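PDB 6F5Z: 24-sterol C-methyltransferase from Haloferax volcanii, which probably transfers methyl groups from S-adenosylmethionine, as a putative methyltransferase that forms a holoenzyme with the Trm112 activator. Local coordinates for residues B[62-75]-B[86-99]. Sequence-based numbering, arbitrary orientation.
Sequences IGRGFGLDGSPEMV and DLSFLVGDFDDLPF. With SAH (S-adenosyl-L-homocysteine), chain G.
With CG swung opposite the backbone N (chi1 178°), Leu-68 drives CD2 against the ring edge of Phe-94, CE1 lying 3.8 Å away, while its CD1 touches CD of the Pro-98 ring. Phe-94 carries its own CG beside the backbone N (chi1 -64°), which lays the ring over the adenine of S-adenosyl-L-homocysteine. Were Phe-94 replaced by an alanine, the adenine face is likely to lose its aromatic cover and Leu-68 CD2 the ring edge it packs on.

The two segments are held together by the parallel pairing of strands 64-69 and 87-91, joined through helix 72-80 as a beta-alpha-beta unit of the Rossmann-like methyltransferase fold. Gly-65 O takes two donors: Ser-88 N at 2.8 Å, above the carbonyl plane, and Ser-88 OG at 3.1 Å, in the plane on a lone pair. On the same sheet face as Ser-88, the edge of Phe-99 meets the face of Phe-66 in a T-shaped stack, planes at 74°. Strand 87-91 is one of the two edge strands of this chain's sheet, and the UPF0434 family protein chain is hydrogen-bonded to the backbone of Val-91.

At the C-terminal end of strand 64-69, Asp-69 OD1 accepts from ribose O2' and Asp-69 OD2 from O3', 2.6 Å in each case, while Phe-94 N donates to adenine N1 at 3.3 Å. A carboxylate gripping both ribose hydroxyls and a backbone amide reading the adenine edge are consistent with a pocket that recognises the adenosine moiety.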
# COMPACT_ATOMS: atom_id res chain seq x y z
N ILE B 62 18.25 2.00 2.74
CA ILE B 62 18.31 2.90 1.59
C ILE B 62 19.76 3.31 1.38
O ILE B 62 20.56 3.33 2.32
CB ILE B 62 17.39 4.13 1.75
CG1 ILE B 62 17.78 5.02 2.94
CG2 ILE B 62 15.94 3.69 1.85
CD1 ILE B 62 17.12 6.45 2.86
N GLY B 63 20.08 3.59 0.13
CA GLY B 63 21.45 3.92 -0.23
C GLY B 63 21.77 5.38 -0.25
O GLY B 63 22.92 5.77 -0.01
N ARG B 64 20.79 6.20 -0.69
CA ARG B 64 20.98 7.65 -0.80
C ARG B 64 19.73 8.31 -0.31
O ARG B 64 18.63 7.84 -0.62
CB ARG B 64 21.21 8.07 -2.25
CG ARG B 64 22.22 7.18 -2.96
CD ARG B 64 22.84 7.77 -4.18
NE ARG B 64 21.87 8.26 -5.16
CZ ARG B 64 22.23 9.10 -6.12
NH1 ARG B 64 21.33 9.53 -6.99
NH2 ARG B 64 23.48 9.51 -6.21
N GLY B 65 19.89 9.36 0.47
CA GLY B 65 18.71 10.07 0.94
C GLY B 65 18.89 11.55 0.81
O GLY B 65 20.03 12.05 0.96
N PHE B 66 17.79 12.25 0.44
CA PHE B 66 17.83 13.71 0.32
C PHE B 66 16.70 14.26 1.16
O PHE B 66 15.53 13.95 0.88
CB PHE B 66 17.63 14.18 -1.12
CG PHE B 66 18.67 13.71 -2.09
CD1 PHE B 66 18.61 12.43 -2.64
CD2 PHE B 66 19.72 14.54 -2.45
CE1 PHE B 66 19.60 11.98 -3.50
CE2 PHE B 66 20.70 14.10 -3.35
CZ PHE B 66 20.64 12.82 -3.86
N GLY B 67 17.03 15.05 2.18
CA GLY B 67 16.05 15.67 3.05
C GLY B 67 15.91 17.13 2.65
O GLY B 67 16.85 17.92 2.83
N LEU B 68 14.80 17.46 2.01
CA LEU B 68 14.55 18.79 1.47
C LEU B 68 13.68 19.57 2.48
O LEU B 68 12.70 19.02 3.02
CB LEU B 68 13.84 18.69 0.10
CG LEU B 68 13.45 20.02 -0.58
CD1 LEU B 68 13.52 19.89 -2.07
CD2 LEU B 68 11.98 20.45 -0.24
N ASP B 69 14.03 20.85 2.74
CA ASP B 69 13.23 21.65 3.66
C ASP B 69 13.38 23.10 3.25
O ASP B 69 14.41 23.50 2.74
CB ASP B 69 13.64 21.44 5.12
CG ASP B 69 12.49 21.73 6.04
OD1 ASP B 69 12.23 22.94 6.32
OD2 ASP B 69 11.82 20.78 6.46
N GLY B 70 12.33 23.87 3.41
CA GLY B 70 12.39 25.29 3.07
C GLY B 70 13.01 26.14 4.18
O GLY B 70 13.21 27.34 3.98
N SER B 71 13.26 25.54 5.36
CA SER B 71 13.89 26.20 6.50
C SER B 71 15.38 25.85 6.57
O SER B 71 15.72 24.71 6.91
CB SER B 71 13.20 25.82 7.81
OG SER B 71 14.00 26.15 8.94
N PRO B 72 16.30 26.82 6.32
CA PRO B 72 17.74 26.52 6.43
C PRO B 72 18.15 26.03 7.81
O PRO B 72 18.99 25.13 7.90
CB PRO B 72 18.42 27.85 6.06
CG PRO B 72 17.37 28.58 5.23
CD PRO B 72 16.07 28.21 5.87
N GLU B 73 17.55 26.56 8.88
CA GLU B 73 17.83 26.14 10.27
C GLU B 73 17.43 24.67 10.48
O GLU B 73 18.13 23.90 11.15
CB GLU B 73 17.08 27.03 11.28
CG GLU B 73 17.68 28.43 11.42
CD GLU B 73 17.15 29.51 10.51
OE1 GLU B 73 17.17 30.69 10.93
OE2 GLU B 73 16.72 29.20 9.37
N MET B 74 16.27 24.28 9.89
CA MET B 74 15.79 22.92 10.00
C MET B 74 16.79 21.91 9.39
O MET B 74 17.10 20.91 10.05
CB MET B 74 14.42 22.78 9.32
CG MET B 74 13.65 21.61 9.79
SD MET B 74 13.06 21.65 11.51
CE MET B 74 11.63 22.77 11.38
N VAL B 75 17.27 22.18 8.18
CA VAL B 75 18.20 21.22 7.57
C VAL B 75 19.59 21.28 8.21
O VAL B 75 20.25 20.25 8.25
CB VAL B 75 18.27 21.23 6.05
CG1 VAL B 75 17.09 20.46 5.45
CG2 VAL B 75 18.36 22.64 5.50
N ASP B 86 25.75 9.52 3.48
CA ASP B 86 24.87 8.91 2.47
C ASP B 86 23.47 9.58 2.50
O ASP B 86 22.69 9.48 1.54
CB ASP B 86 24.77 7.39 2.67
CG ASP B 86 26.05 6.62 2.36
OD1 ASP B 86 26.69 6.93 1.32
OD2 ASP B 86 26.37 5.67 3.09
N LEU B 87 23.18 10.27 3.61
CA LEU B 87 21.93 11.03 3.77
C LEU B 87 22.34 12.48 3.75
O LEU B 87 23.16 12.91 4.57
CB LEU B 87 21.20 10.66 5.08
CG LEU B 87 20.87 9.18 5.29
CD1 LEU B 87 20.25 8.92 6.69
CD2 LEU B 87 19.98 8.62 4.17
N SER B 88 21.80 13.23 2.81
CA SER B 88 22.15 14.63 2.64
C SER B 88 20.93 15.48 2.80
O SER B 88 19.79 14.98 2.76
CB SER B 88 22.73 14.87 1.26
OG SER B 88 21.76 14.58 0.26
N PHE B 89 21.16 16.78 3.02
CA PHE B 89 20.11 17.76 3.26
C PHE B 89 20.29 18.99 2.40
O PHE B 89 21.42 19.37 2.04
CB PHE B 89 20.08 18.13 4.76
CG PHE B 89 19.77 16.91 5.60
CD1 PHE B 89 18.46 16.44 5.72
CD2 PHE B 89 20.80 16.14 6.16
CE1 PHE B 89 18.18 15.26 6.42
CE2 PHE B 89 20.52 14.96 6.86
CZ PHE B 89 19.21 14.53 6.99
N LEU B 90 19.17 19.59 2.01
CA LEU B 90 19.20 20.76 1.12
C LEU B 90 18.00 21.65 1.40
O LEU B 90 16.95 21.19 1.89
CB LEU B 90 19.20 20.32 -0.37
CG LEU B 90 17.94 19.58 -0.89
CD1 LEU B 90 17.68 19.90 -2.34
CD2 LEU B 90 18.04 18.05 -0.72
N VAL B 91 18.18 22.92 1.09
CA VAL B 91 17.09 23.89 1.17
C VAL B 91 16.39 23.85 -0.19
O VAL B 91 17.02 23.95 -1.24
CB VAL B 91 17.58 25.33 1.53
CG1 VAL B 91 16.40 26.26 1.86
CG2 VAL B 91 18.55 25.29 2.71
N GLY B 92 15.07 23.75 -0.17
CA GLY B 92 14.29 23.75 -1.38
C GLY B 92 12.83 24.05 -1.12
O GLY B 92 12.44 24.25 0.05
N ASP B 93 12.04 24.06 -2.19
CA ASP B 93 10.62 24.37 -2.08
C ASP B 93 9.80 23.34 -2.83
O ASP B 93 10.17 22.92 -3.92
CB ASP B 93 10.32 25.80 -2.58
CG ASP B 93 8.87 26.19 -2.32
OD1 ASP B 93 8.53 26.45 -1.15
OD2 ASP B 93 8.05 26.11 -3.28
N PHE B 94 8.64 23.01 -2.26
CA PHE B 94 7.75 22.01 -2.81
C PHE B 94 7.21 22.35 -4.19
O PHE B 94 6.72 21.45 -4.88
CB PHE B 94 6.56 21.78 -1.88
CG PHE B 94 6.88 21.21 -0.53
CD1 PHE B 94 8.11 20.60 -0.28
CD2 PHE B 94 5.93 21.20 0.48
CE1 PHE B 94 8.40 20.09 0.97
CE2 PHE B 94 6.21 20.67 1.73
CZ PHE B 94 7.44 20.10 1.96
N ASP B 95 7.28 23.63 -4.59
CA ASP B 95 6.74 23.97 -5.90
C ASP B 95 7.70 23.75 -7.05
O ASP B 95 7.27 23.77 -8.21
CB ASP B 95 6.19 25.41 -5.93
CG ASP B 95 5.06 25.59 -6.92
OD1 ASP B 95 4.11 24.78 -6.90
OD2 ASP B 95 5.11 26.56 -7.71
N ASP B 96 8.99 23.52 -6.76
CA ASP B 96 9.96 23.31 -7.85
C ASP B 96 11.03 22.39 -7.31
O ASP B 96 11.98 22.86 -6.65
CB ASP B 96 10.60 24.66 -8.28
CG ASP B 96 9.64 25.62 -8.97
OD1 ASP B 96 9.25 25.34 -10.12
OD2 ASP B 96 9.28 26.65 -8.35
N LEU B 97 10.85 21.06 -7.50
CA LEU B 97 11.81 20.10 -6.93
C LEU B 97 13.07 20.03 -7.76
O LEU B 97 13.00 19.77 -8.97
CB LEU B 97 11.19 18.71 -6.75
CG LEU B 97 9.88 18.69 -5.94
CD1 LEU B 97 9.31 17.24 -5.84
CD2 LEU B 97 10.05 19.33 -4.55
N PRO B 98 14.23 20.18 -7.08
CA PRO B 98 15.51 20.28 -7.79
C PRO B 98 16.14 18.93 -8.08
O PRO B 98 17.34 18.74 -7.86
CB PRO B 98 16.35 21.16 -6.85
CG PRO B 98 15.90 20.74 -5.49
CD PRO B 98 14.41 20.48 -5.64
N PHE B 99 15.32 18.01 -8.60
CA PHE B 99 15.76 16.68 -8.98
C PHE B 99 15.37 16.38 -10.39
O PHE B 99 14.30 16.82 -10.87
CB PHE B 99 15.15 15.60 -8.07
CG PHE B 99 15.46 15.82 -6.62
CD1 PHE B 99 16.64 15.35 -6.07
CD2 PHE B 99 14.56 16.49 -5.80
CE1 PHE B 99 16.96 15.63 -4.74
CE2 PHE B 99 14.87 16.73 -4.46
CZ PHE B 99 16.07 16.32 -3.95
N SAH G . 8.48 15.69 8.44
CA SAH G . 8.86 16.29 9.75
CB SAH G . 8.59 17.84 9.86
CG SAH G . 7.11 18.19 9.76
SD SAH G . 6.86 20.00 9.92
C SAH G . 8.16 15.57 10.94
O SAH G . 7.40 14.57 10.59
OXT SAH G . 8.33 15.92 12.08
C5' SAH G . 6.79 20.56 8.20
C4' SAH G . 8.16 20.70 7.55
O4' SAH G . 7.95 21.04 6.16
C3' SAH G . 8.96 21.85 8.17
O3' SAH G . 10.29 21.46 8.51
C2' SAH G . 8.83 22.97 7.14
O2' SAH G . 9.92 23.89 7.10
C1' SAH G . 8.70 22.19 5.83
N9 SAH G . 7.98 22.91 4.77
C8 SAH G . 6.72 23.45 4.84
N7 SAH G . 6.31 23.99 3.72
C5 SAH G . 7.37 23.78 2.84
C6 SAH G . 7.57 24.13 1.49
N6 SAH G . 6.68 24.80 0.75
N1 SAH G . 8.75 23.78 0.91
C2 SAH G . 9.67 23.16 1.66
N3 SAH G . 9.60 22.79 2.94
C4 SAH G . 8.41 23.12 3.48